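PDB 7K3P: UDP-glucose 4-epimerase from Campylobacter jejuni subsp. jejuni serotype O:2, which catalyses the reversible epimerisation at C4 of UDP-glucose and probably of UDP-N-acetylglucosamine, with NAD bound in a Rossmann-type domain. Local coordinates for residues I187-G195 against D244-H255; I213-K223 against I333-C344. The protein carries 2 engineered substitutions. All blocks are in the same frame, centred on the assembly; numbering follows the deposited sequence.

Contact 1 (I187-G195 against D244-H255); sequences ILRYFNVAG and DFIHVDDISSAH. With NAD (nicotinamide-adenine-dinucleotide), chain C.
Beside the nicotinamide pocket of an epimerase of the short-chain dehydrogenase type, the run Tyr190 to Val193 meets Asp244 to His255 and lines the cofactor site, a case of one wall serving both fold and ligand. Tyr190 touches both helix 248-261 and the cofactor. CD1 of Ile251 makes a CH-pi contact over one face of the Tyr190 ring, 3.5 Å from its centroid and 10° off the normal, while the phenol OH of Tyr190 donates to the ribose O4D of NAD at 2.9 Å. CG of Tyr190 stands between its backbone N and carbonyl carbon (chi1 43°), which turns the ring toward the helix. A second CH-pi contact lies further along this helix, where CD1 of Leu188 rests 3.5 Å from the centroid of the His255 ring, almost exactly on its normal. The bond from His255 ND1 to Ile251 O, 2.9 Å long and in the ring plane, helps set the ring's rotation. Where the chain passes the nicotinamide, Val193 pairs with Ile246 in a short parallel bridge: Ile246 N gives to Asn192 O at 3.2 Å, and Ala194 N to Ile246 O at 3.0 Å. On the face carrying their side chains, CB of Val193 packs 3.7 Å from CG2 of Ile246. Just before the bridge, a water joins Asn192 N to Asp244 O. OD2 of Asp244 accepts a hydrogen bond from Ser312 N, in strand 309-312. Leu188 lies in strand 184-189, between strands 132-136 and 268-271 of the main parallel sheet, Val248 touches Tyr27 of helix 27-37, and Ala194 lies against helix 330-343.

Contact 2 (I213-K223 against I333-C344); sequences IKVAAECAAGK and ICKSAFDWEKQC
The carboxylate of Glu341 is gripped by Lys214 of helix 212-220 and Lys223 just beyond its end: Lys214 NZ donates to Glu341 OE2 at 2.7 Å on the syn side, and Lys223 NZ to Glu341 OE1 at 2.8 Å from the anti side, 32° out of the carboxylate plane. This salt-bridge network ties together the helical segments 213-220 and 333-343, whose axes approach to 8.9 Å and cross at -60°. It illustrates how one buried acid can be matched by two cations, which would be expected to favour its charged form. Glu341 carries its CG anti to the backbone N (chi1 -177°), and a bend at chi2 turns the carboxylate toward both ammonium groups. Lys223 also donates to Glu341 O, so its ammonium spans side chain and backbone of the same residue; it arrives on an extended chain just past the Schellman motif at Gly222. Lys214 has a further acceptor in Ala196 O. Alanines line much of the seam: CB of Ala217 lies 3.9 Å from CB of Glu341, and CB of Ala337 takes CG2 of Ile213 at 3.5 Å. The Phe338 ring is directed edge-on at the C-terminal end of helix 212-220, with Ala217 O and Ala221 N near its plane. At the C terminus, Cys344 is disulfide-bonded to Cys197, and its SG lies 3.4 Å from Lys214 NZ.

How the contacts relate
From the N terminus, residues 187-195 come first, followed by 213-223, then 244-255, and finally 333-344 at the C terminus. The segments therefore alternate: contact 1 closes a loop of 48 residues, and contact 2, spanning 109, opens inside that loop and closes beyond it, so the two cross rather than nest. Contact 1 joins the central parallel sheet to strand 242-246 and helix 248-261, whereas contact 2 brings the C-terminal helix against helix 212-220. Their centres lie about 17 Å apart, yet they touch directly. CB of Ala194 lies 3.4 Å from CG2 of Ile333, and CD1 of Phe245 lies 3.4 Å from CG1 of Ile213.

Contact 1 (I187-G195 against D244-H255)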
loop_
_atom_site.group_PDB
_atom_site.type_symbol
_atom_site.label_atom_id
_atom_site.label_comp_id
_atom_site.label_asym_id
_atom_site.label_seq_id
_atom_site.Cartn_x
_atom_site.Cartn_y
_atom_site.Cartn_z
ATOM N N ILE A 187 13.973 -7.817 -4.222
ATOM C CA ILE A 187 13.189 -6.964 -5.098
ATOM C C ILE A 187 14.034 -6.449 -6.249
ATOM O O ILE A 187 15.134 -5.929 -6.032
ATOM C CB ILE A 187 12.635 -5.761 -4.326
ATOM C CG1 ILE A 187 11.545 -6.221 -3.347
ATOM C CG2 ILE A 187 12.100 -4.703 -5.315
ATOM C CD1 ILE A 187 11.391 -5.296 -2.137
ATOM N N LEU A 188 13.523 -6.573 -7.470
ATOM C CA LEU A 188 14.241 -6.060 -8.636
ATOM C C LEU A 188 13.507 -4.849 -9.238
ATOM O O LEU A 188 12.312 -4.932 -9.565
ATOM C CB LEU A 188 14.426 -7.169 -9.689
ATOM C CG LEU A 188 15.203 -8.406 -9.220
ATOM C CD1 LEU A 188 15.400 -9.399 -10.347
ATOM C CD2 LEU A 188 16.557 -7.978 -8.670
ATOM N N ARG A 189 14.208 -3.721 -9.371
ATOM C CA ARG A 189 13.639 -2.546 -10.050
ATOM C C ARG A 189 14.388 -2.307 -11.357
ATOM O O ARG A 189 15.610 -2.490 -11.416
ATOM C CB ARG A 189 13.762 -1.307 -9.171
ATOM C CG ARG A 189 13.132 -1.424 -7.786
ATOM C CD ARG A 189 13.546 -0.244 -6.944
ATOM N NE ARG A 189 13.031 -0.319 -5.581
ATOM C CZ ARG A 189 13.640 0.223 -4.538
ATOM N NH1 ARG A 189 14.784 0.890 -4.714
ATOM N NH2 ARG A 189 13.113 0.094 -3.332
ATOM N N TYR A 190 13.668 -1.895 -12.398
ATOM C CA TYR A 190 14.293 -1.631 -13.686
ATOM C C TYR A 190 13.397 -0.765 -14.545
ATOM O O TYR A 190 12.193 -0.625 -14.273
ATOM C CB TYR A 190 14.636 -2.943 -14.420
ATOM C CG TYR A 190 13.541 -4.004 -14.362
ATOM C CD1 TYR A 190 13.358 -4.787 -13.227
ATOM C CD2 TYR A 190 12.722 -4.239 -15.457
ATOM C CE1 TYR A 190 12.353 -5.784 -13.185
ATOM C CE2 TYR A 190 11.747 -5.220 -15.430
ATOM C CZ TYR A 190 11.565 -5.980 -14.294
ATOM O OH TYR A 190 10.579 -6.948 -14.287
ATOM N N PHE A 191 13.988 -0.176 -15.575
ATOM C CA PHE A 191 13.234 0.639 -16.509
ATOM C C PHE A 191 12.609 -0.237 -17.593
ATOM O O PHE A 191 12.402 -1.436 -17.392
ATOM C CB PHE A 191 14.141 1.727 -17.095
ATOM C CG PHE A 191 14.387 2.866 -16.145
ATOM C CD1 PHE A 191 13.492 3.933 -16.075
ATOM C CD2 PHE A 191 15.485 2.856 -15.294
ATOM C CE1 PHE A 191 13.703 4.986 -15.184
ATOM C CE2 PHE A 191 15.706 3.904 -14.402
ATOM C CZ PHE A 191 14.815 4.973 -14.346
ATOM N N ASN A 192 12.328 0.352 -18.748
ATOM C CA ASN A 192 11.576 -0.332 -19.789
ATOM C C ASN A 192 12.334 -1.530 -20.388
ATOM O O ASN A 192 13.562 -1.472 -20.590
ATOM C CB ASN A 192 11.233 0.665 -20.893
ATOM C CG ASN A 192 10.393 0.043 -21.997
ATOM O OD1 ASN A 192 10.858 -0.136 -23.131
ATOM N ND2 ASN A 192 9.157 -0.312 -21.665
ATOM N N VAL A 193 11.623 -2.616 -20.680
ATOM C CA VAL A 193 12.280 -3.724 -21.373
ATOM C C VAL A 193 11.865 -3.826 -22.840
ATOM O O VAL A 193 10.681 -3.877 -23.162
ATOM C CB VAL A 193 12.225 -5.073 -20.597
ATOM C CG1 VAL A 193 11.588 -4.909 -19.231
ATOM C CG2 VAL A 193 11.601 -6.179 -21.424
ATOM N N ALA A 194 12.858 -3.820 -23.727
ATOM C CA ALA A 194 12.598 -3.776 -25.171
ATOM C C ALA A 194 11.675 -4.907 -25.605
ATOM O O ALA A 194 11.813 -6.040 -25.135
ATOM C CB ALA A 194 13.913 -3.817 -25.960
ATOM N N GLY A 195 10.721 -4.594 -26.479
ATOM C CA GLY A 195 9.819 -5.605 -27.001
ATOM C C GLY A 195 8.537 -5.834 -26.215
ATOM O O GLY A 195 7.694 -6.616 -26.645
ATOM N N ASP A 244 17.305 4.448 -20.112
ATOM C CA ASP A 244 17.729 3.128 -19.697
ATOM C C ASP A 244 16.767 2.080 -20.286
ATOM O O ASP A 244 15.546 2.131 -20.048
ATOM C CB ASP A 244 17.723 3.114 -18.165
ATOM C CG ASP A 244 18.399 1.897 -17.578
ATOM O OD1 ASP A 244 17.993 0.767 -17.926
ATOM O OD2 ASP A 244 19.325 2.084 -16.754
ATOM N N PHE A 245 17.306 1.165 -21.094
ATOM C CA PHE A 245 16.522 0.073 -21.685
ATOM C C PHE A 245 17.228 -1.256 -21.435
ATOM O O PHE A 245 18.440 -1.284 -21.209
ATOM C CB PHE A 245 16.357 0.288 -23.191
ATOM C CG PHE A 245 15.863 1.650 -23.541
ATOM C CD1 PHE A 245 14.503 1.940 -23.489
ATOM C CD2 PHE A 245 16.756 2.653 -23.893
ATOM C CE1 PHE A 245 14.041 3.210 -23.789
ATOM C CE2 PHE A 245 16.303 3.925 -24.198
ATOM C CZ PHE A 245 14.938 4.203 -24.148
ATOM N N ILE A 246 16.486 -2.359 -21.471
ATOM C CA ILE A 246 17.112 -3.651 -21.209
ATOM C C ILE A 246 16.534 -4.772 -22.075
ATOM O O ILE A 246 15.335 -4.778 -22.402
ATOM C CB ILE A 246 17.054 -4.018 -19.710
ATOM C CG1 ILE A 246 17.993 -5.186 -19.411
ATOM C CG2 ILE A 246 15.600 -4.325 -19.275
ATOM C CD1 ILE A 246 18.308 -5.326 -17.930
ATOM N N HIS A 247 17.396 -5.710 -22.462
ATOM C CA HIS A 247 16.977 -6.847 -23.278
ATOM C C HIS A 247 16.157 -7.820 -22.422
ATOM O O HIS A 247 16.492 -8.065 -21.270
ATOM C CB HIS A 247 18.201 -7.555 -23.871
ATOM C CG HIS A 247 17.861 -8.566 -24.917
ATOM N ND1 HIS A 247 17.444 -9.844 -24.611
ATOM C CD2 HIS A 247 17.872 -8.487 -26.268
ATOM C CE1 HIS A 247 17.215 -10.510 -25.728
ATOM N NE2 HIS A 247 17.462 -9.709 -26.747
ATOM N N VAL A 248 15.085 -8.370 -22.988
ATOM C CA VAL A 248 14.209 -9.258 -22.213
ATOM C C VAL A 248 14.960 -10.451 -21.611
ATOM O O VAL A 248 14.605 -10.931 -20.531
ATOM C CB VAL A 248 12.983 -9.736 -23.036
ATOM C CG1 VAL A 248 13.428 -10.562 -24.249
ATOM C CG2 VAL A 248 12.027 -10.545 -22.156
ATOM N N ASP A 249 16.010 -10.921 -22.284
ATOM C CA ASP A 249 16.734 -12.090 -21.779
ATOM C C ASP A 249 17.720 -11.720 -20.671
ATOM O O ASP A 249 18.110 -12.573 -19.870
ATOM C CB ASP A 249 17.425 -12.863 -22.926
ATOM C CG ASP A 249 16.442 -13.696 -23.752
ATOM O OD1 ASP A 249 15.599 -14.402 -23.150
ATOM O OD2 ASP A 249 16.499 -13.627 -25.002
ATOM N N ASP A 250 18.104 -10.442 -20.622
ATOM C CA ASP A 250 19.006 -9.932 -19.584
ATOM C C ASP A 250 18.274 -9.596 -18.288
ATOM O O ASP A 250 18.803 -9.786 -17.179
ATOM C CB ASP A 250 19.753 -8.687 -20.088
ATOM C CG ASP A 250 20.864 -9.029 -21.075
ATOM O OD1 ASP A 250 21.408 -10.148 -20.981
ATOM O OD2 ASP A 250 21.194 -8.180 -21.938
ATOM N N ILE A 251 17.069 -9.047 -18.410
ATOM C CA ILE A 251 16.266 -8.871 -17.195
ATOM C C ILE A 251 15.845 -10.270 -16.724
ATOM O O ILE A 251 15.797 -10.543 -15.527
ATOM C CB ILE A 251 15.053 -7.925 -17.411
ATOM C CG1 ILE A 251 14.219 -7.808 -16.132
ATOM C CG2 ILE A 251 14.200 -8.377 -18.588
ATOM C CD1 ILE A 251 15.027 -7.335 -14.942
ATOM N N SER A 252 15.577 -11.162 -17.675
ATOM C CA SER A 252 15.229 -12.536 -17.308
ATOM C C SER A 252 16.352 -13.176 -16.497
ATOM O O SER A 252 16.105 -13.708 -15.421
ATOM C CB SER A 252 14.885 -13.378 -18.536
ATOM O OG SER A 252 13.605 -13.035 -19.030
ATOM N N SER A 253 17.593 -13.091 -16.984
ATOM C CA SER A 253 18.699 -13.750 -16.290
ATOM C C SER A 253 18.937 -13.146 -14.906
ATOM O O SER A 253 19.355 -13.835 -13.969
ATOM C CB SER A 253 19.985 -13.736 -17.150
ATOM O OG SER A 253 20.492 -12.417 -17.296
ATOM N N ALA A 254 18.645 -11.858 -14.749
ATOM C CA ALA A 254 18.845 -11.214 -13.441
ATOM C C ALA A 254 17.911 -11.775 -12.378
ATOM O O ALA A 254 18.193 -11.702 -11.180
ATOM C CB ALA A 254 18.677 -9.691 -13.545
ATOM N N HIS A 255 16.775 -12.313 -12.806
ATOM C CA HIS A 255 15.856 -12.913 -11.844
ATOM C C HIS A 255 16.443 -14.242 -11.333
ATOM O O HIS A 255 16.363 -14.552 -10.140
ATOM C CB HIS A 255 14.469 -13.073 -12.470
ATOM C CG HIS A 255 13.673 -11.801 -12.489
ATOM N ND1 HIS A 255 13.932 -10.768 -13.368
ATOM C CD2 HIS A 255 12.636 -11.388 -11.718
ATOM C CE1 HIS A 255 13.074 -9.784 -13.150
ATOM N NE2 HIS A 255 12.277 -10.133 -12.157
HETATM P PA NAD C . 3.237 -9.317 -18.936
HETATM O O1A NAD C . 1.839 -8.756 -19.039
HETATM O O2A NAD C . 3.692 -9.864 -20.259
HETATM O O5B NAD C . 3.293 -10.505 -17.900
HETATM C C5B NAD C . 2.327 -10.543 -16.889
HETATM C C4B NAD C . 1.813 -11.922 -16.754
HETATM O O4B NAD C . 1.121 -12.103 -15.552
HETATM C C3B NAD C . 0.836 -12.274 -17.918
HETATM O O3B NAD C . 1.127 -13.506 -18.682
HETATM C C2B NAD C . -0.556 -12.186 -17.246
HETATM O O2B NAD C . -1.487 -13.000 -17.821
HETATM C C1B NAD C . -0.185 -12.599 -15.858
HETATM N N9A NAD C . -1.172 -12.164 -14.858
HETATM C C8A NAD C . -1.610 -10.905 -14.650
HETATM N N7A NAD C . -2.526 -10.884 -13.670
HETATM C C5A NAD C . -2.707 -12.129 -13.212
HETATM C C6A NAD C . -3.523 -12.708 -12.227
HETATM N N6A NAD C . -4.403 -11.876 -11.441
HETATM N N1A NAD C . -3.460 -14.034 -11.994
HETATM C C2A NAD C . -2.649 -14.841 -12.700
HETATM N N3A NAD C . -1.847 -14.319 -13.686
HETATM C C4A NAD C . -1.853 -12.981 -13.957
HETATM O O3 NAD C . 4.189 -8.149 -18.430
HETATM P PN NAD C . 5.764 -8.236 -18.444
HETATM O O1N NAD C . 6.219 -9.660 -18.708
HETATM O O2N NAD C . 6.260 -7.317 -19.519
HETATM O O5D NAD C . 6.283 -7.750 -17.031
HETATM C C5D NAD C . 6.230 -8.656 -15.954
HETATM C C4D NAD C . 6.598 -7.983 -14.643
HETATM O O4D NAD C . 7.772 -7.212 -14.774
HETATM C C3D NAD C . 5.487 -7.131 -14.038
HETATM O O3D NAD C . 5.480 -7.286 -12.676
HETATM C C2D NAD C . 5.873 -5.738 -14.305
HETATM O O2D NAD C . 5.361 -4.827 -13.405
HETATM C C1D NAD C . 7.420 -5.854 -14.308
HETATM N N1N NAD C . 8.149 -4.760 -15.101
HETATM C C2N NAD C . 7.995 -4.809 -16.473
HETATM C C3N NAD C . 8.630 -3.854 -17.260
HETATM C C7N NAD C . 8.469 -3.896 -18.758
HETATM O O7N NAD C . 7.772 -4.734 -19.307
HETATM N N7N NAD C . 9.145 -2.920 -19.546
HETATM C C4N NAD C . 9.409 -2.881 -16.662
HETATM C C5N NAD C . 9.556 -2.843 -15.294
HETATM C C6N NAD C . 8.919 -3.795 -14.486
HETATM O O HOH W 1 17.008 -0.301 -15.348
HETATM O O HOH W 2 13.040 3.175 -19.905
HETATM O O HOH W 3 15.553 -0.945 -18.309
HETATM O O HOH W 4 14.229 -7.360 -25.662
#

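Contact 2 (I213-K223 against I333-C344)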
loop_
_atom_site.group_PDB
_atom_site.type_symbol
_atom_site.label_atom_id
_atom_site.label_comp_id
_atom_site.label_asym_id
_atom_site.label_seq_id
_atom_site.Cartn_x
_atom_site.Cartn_y
_atom_site.Cartn_z
ATOM N N ILE A 213 12.383 3.190 -27.104
ATOM C CA ILE A 213 12.510 1.989 -27.930
ATOM C C ILE A 213 11.149 1.502 -28.452
ATOM O O ILE A 213 11.027 1.110 -29.618
ATOM C CB ILE A 213 13.236 0.864 -27.195
ATOM C CG1 ILE A 213 14.644 1.321 -26.818
ATOM C CG2 ILE A 213 13.319 -0.373 -28.068
ATOM C CD1 ILE A 213 15.679 0.204 -26.836
ATOM N N LYS A 214 10.131 1.535 -27.596
ATOM C CA LYS A 214 8.785 1.144 -28.017
ATOM C C LYS A 214 8.302 2.046 -29.164
ATOM O O LYS A 214 7.823 1.561 -30.190
ATOM C CB LYS A 214 7.812 1.181 -26.831
ATOM C CG LYS A 214 6.375 0.759 -27.160
ATOM C CD LYS A 214 6.293 -0.702 -27.600
ATOM C CE LYS A 214 4.844 -1.185 -27.677
ATOM N NZ LYS A 214 4.766 -2.616 -28.109
ATOM N N VAL A 215 8.458 3.355 -28.998
ATOM C CA VAL A 215 8.060 4.317 -30.027
ATOM C C VAL A 215 8.834 4.097 -31.334
ATOM O O VAL A 215 8.258 4.088 -32.427
ATOM C CB VAL A 215 8.274 5.766 -29.535
ATOM C CG1 VAL A 215 8.152 6.757 -30.683
ATOM C CG2 VAL A 215 7.295 6.100 -28.430
ATOM N N ALA A 216 10.144 3.921 -31.214
ATOM C CA ALA A 216 10.985 3.655 -32.377
ATOM C C ALA A 216 10.517 2.389 -33.105
ATOM O O ALA A 216 10.411 2.372 -34.327
ATOM C CB ALA A 216 12.441 3.532 -31.960
ATOM N N ALA A 217 10.243 1.336 -32.341
ATOM C CA ALA A 217 9.720 0.082 -32.882
ATOM C C ALA A 217 8.357 0.272 -33.557
ATOM O O ALA A 217 8.099 -0.288 -34.640
ATOM C CB ALA A 217 9.633 -0.982 -31.781
ATOM N N GLU A 218 7.484 1.056 -32.920
ATOM C CA GLU A 218 6.156 1.332 -33.480
ATOM C C GLU A 218 6.246 2.066 -34.825
ATOM O O GLU A 218 5.484 1.773 -35.751
ATOM C CB GLU A 218 5.282 2.117 -32.482
ATOM C CG GLU A 218 4.753 1.300 -31.290
ATOM C CD GLU A 218 3.986 2.156 -30.278
ATOM O OE1 GLU A 218 4.110 3.402 -30.328
ATOM O OE2 GLU A 218 3.266 1.587 -29.430
ATOM N N CYS A 219 7.175 3.018 -34.927
ATOM C CA CYS A 219 7.399 3.745 -36.182
ATOM C C CYS A 219 7.944 2.817 -37.266
ATOM O O CYS A 219 7.490 2.841 -38.406
ATOM C CB CYS A 219 8.381 4.907 -35.981
ATOM S SG CYS A 219 7.733 6.303 -35.034
ATOM N N ALA A 220 8.937 2.016 -36.891
ATOM C CA ALA A 220 9.577 1.089 -37.817
ATOM C C ALA A 220 8.591 0.041 -38.320
ATOM O O ALA A 220 8.744 -0.477 -39.424
ATOM C CB ALA A 220 10.772 0.421 -37.161
ATOM N N ALA A 221 7.582 -0.274 -37.513
ATOM C CA ALA A 221 6.600 -1.275 -37.909
ATOM C C ALA A 221 5.418 -0.658 -38.665
ATOM O O ALA A 221 4.463 -1.357 -39.012
ATOM C CB ALA A 221 6.118 -2.058 -36.699
ATOM N N GLY A 222 5.490 0.645 -38.924
ATOM C CA GLY A 222 4.442 1.335 -39.659
ATOM C C GLY A 222 3.200 1.596 -38.833
ATOM O O GLY A 222 2.132 1.892 -39.380
ATOM N N LYS A 223 3.332 1.493 -37.512
ATOM C CA LYS A 223 2.198 1.690 -36.612
ATOM C C LYS A 223 2.053 3.153 -36.202
ATOM O O LYS A 223 0.949 3.658 -35.995
ATOM C CB LYS A 223 2.348 0.826 -35.361
ATOM C CG LYS A 223 2.163 -0.666 -35.589
ATOM C CD LYS A 223 2.105 -1.386 -34.249
ATOM C CE LYS A 223 2.096 -2.894 -34.419
ATOM N NZ LYS A 223 2.184 -3.592 -33.097
ATOM N N ILE A 333 19.039 -5.229 -29.220
ATOM C CA ILE A 333 17.897 -4.759 -28.446
ATOM C C ILE A 333 16.822 -4.204 -29.374
ATOM O O ILE A 333 15.645 -4.564 -29.255
ATOM C CB ILE A 333 18.329 -3.737 -27.387
ATOM C CG1 ILE A 333 19.223 -4.424 -26.354
ATOM C CG2 ILE A 333 17.114 -3.115 -26.710
ATOM C CD1 ILE A 333 20.049 -3.467 -25.525
ATOM N N CYS A 334 17.218 -3.361 -30.323
ATOM C CA CYS A 334 16.245 -2.824 -31.278
ATOM C C CYS A 334 15.644 -3.909 -32.169
ATOM O O CYS A 334 14.440 -3.897 -32.440
ATOM C CB CYS A 334 16.850 -1.690 -32.107
ATOM S SG CYS A 334 17.147 -0.193 -31.121
ATOM N N LYS A 335 16.477 -4.852 -32.612
ATOM C CA LYS A 335 15.994 -5.994 -33.388
ATOM C C LYS A 335 14.940 -6.780 -32.605
ATOM O O LYS A 335 13.872 -7.108 -33.132
ATOM C CB LYS A 335 17.153 -6.920 -33.771
ATOM C CG LYS A 335 16.727 -8.190 -34.522
ATOM C CD LYS A 335 15.880 -7.845 -35.753
ATOM C CE LYS A 335 15.703 -9.053 -36.682
ATOM N NZ LYS A 335 14.675 -8.785 -37.735
ATOM N N SER A 336 15.247 -7.075 -31.346
ATOM C CA SER A 336 14.296 -7.745 -30.467
ATOM C C SER A 336 12.985 -6.959 -30.349
ATOM O O SER A 336 11.898 -7.518 -30.525
ATOM C CB SER A 336 14.924 -7.971 -29.090
ATOM O OG SER A 336 13.967 -8.423 -28.150
ATOM N N ALA A 337 13.092 -5.663 -30.061
ATOM C CA ALA A 337 11.913 -4.809 -29.938
ATOM C C ALA A 337 11.105 -4.829 -31.226
ATOM O O ALA A 337 9.871 -4.911 -31.202
ATOM C CB ALA A 337 12.322 -3.382 -29.586
ATOM N N PHE A 338 11.814 -4.751 -32.353
ATOM C CA PHE A 338 11.180 -4.717 -33.662
ATOM C C PHE A 338 10.419 -6.007 -33.931
ATOM O O PHE A 338 9.257 -5.976 -34.355
ATOM C CB PHE A 338 12.222 -4.493 -34.761
ATOM C CG PHE A 338 11.627 -4.379 -36.136
ATOM C CD1 PHE A 338 10.599 -3.477 -36.385
ATOM C CD2 PHE A 338 12.099 -5.168 -37.179
ATOM C CE1 PHE A 338 10.046 -3.362 -37.652
ATOM C CE2 PHE A 338 11.552 -5.062 -38.450
ATOM C CZ PHE A 338 10.527 -4.156 -38.688
ATOM N N ASP A 339 11.085 -7.135 -33.686
ATOM C CA ASP A 339 10.484 -8.445 -33.900
ATOM C C ASP A 339 9.268 -8.625 -33.001
ATOM O O ASP A 339 8.205 -9.049 -33.458
ATOM C CB ASP A 339 11.500 -9.561 -33.636
ATOM C CG ASP A 339 12.626 -9.587 -34.663
ATOM O OD1 ASP A 339 12.414 -9.090 -35.788
ATOM O OD2 ASP A 339 13.721 -10.103 -34.336
ATOM N N TRP A 340 9.418 -8.303 -31.718
ATOM C CA TRP A 340 8.291 -8.427 -30.804
ATOM C C TRP A 340 7.160 -7.443 -31.113
ATOM O O TRP A 340 5.980 -7.770 -30.937
ATOM C CB TRP A 340 8.750 -8.356 -29.347
ATOM C CG TRP A 340 9.328 -9.663 -28.911
ATOM C CD1 TRP A 340 10.654 -9.962 -28.728
ATOM C CD2 TRP A 340 8.605 -10.871 -28.647
ATOM N NE1 TRP A 340 10.793 -11.277 -28.347
ATOM C CE2 TRP A 340 9.547 -11.862 -28.294
ATOM C CE3 TRP A 340 7.243 -11.214 -28.666
ATOM C CZ2 TRP A 340 9.178 -13.175 -27.961
ATOM C CZ3 TRP A 340 6.875 -12.515 -28.341
ATOM C CH2 TRP A 340 7.841 -13.479 -27.987
ATOM N N GLU A 341 7.517 -6.258 -31.601
ATOM C CA GLU A 341 6.525 -5.242 -31.937
ATOM C C GLU A 341 5.496 -5.764 -32.942
ATOM O O GLU A 341 4.286 -5.552 -32.790
ATOM C CB GLU A 341 7.210 -3.997 -32.505
ATOM C CG GLU A 341 6.247 -2.872 -32.801
ATOM C CD GLU A 341 5.416 -2.508 -31.588
ATOM O OE1 GLU A 341 4.198 -2.280 -31.746
ATOM O OE2 GLU A 341 5.987 -2.455 -30.476
ATOM N N LYS A 342 5.987 -6.452 -33.968
ATOM C CA LYS A 342 5.133 -6.979 -35.027
ATOM C C LYS A 342 4.215 -8.094 -34.522
ATOM O O LYS A 342 3.204 -8.413 -35.151
ATOM C CB LYS A 342 5.990 -7.442 -36.209
ATOM C CG LYS A 342 6.831 -6.308 -36.800
ATOM C CD LYS A 342 7.630 -6.742 -38.018
ATOM C CE LYS A 342 8.784 -7.654 -37.634
ATOM N NZ LYS A 342 9.579 -8.042 -38.833
ATOM N N GLN A 343 4.571 -8.665 -33.375
ATOM C CA GLN A 343 3.757 -9.675 -32.703
ATOM C C GLN A 343 2.680 -9.030 -31.815
ATOM O O GLN A 343 1.611 -9.612 -31.591
ATOM C CB GLN A 343 4.660 -10.570 -31.852
ATOM C CG GLN A 343 3.959 -11.742 -31.184
ATOM C CD GLN A 343 3.660 -12.869 -32.159
ATOM O OE1 GLN A 343 3.892 -12.736 -33.368
ATOM N NE2 GLN A 343 3.149 -13.988 -31.640
ATOM N N CYS A 344 2.971 -7.831 -31.309
ATOM C CA CYS A 344 2.045 -7.109 -30.436
ATOM C C CYS A 344 0.699 -6.879 -31.104
ATOM O O CYS A 344 -0.329 -6.861 -30.431
ATOM C CB CYS A 344 2.632 -5.763 -30.012
ATOM S SG CYS A 344 4.061 -5.879 -28.921
#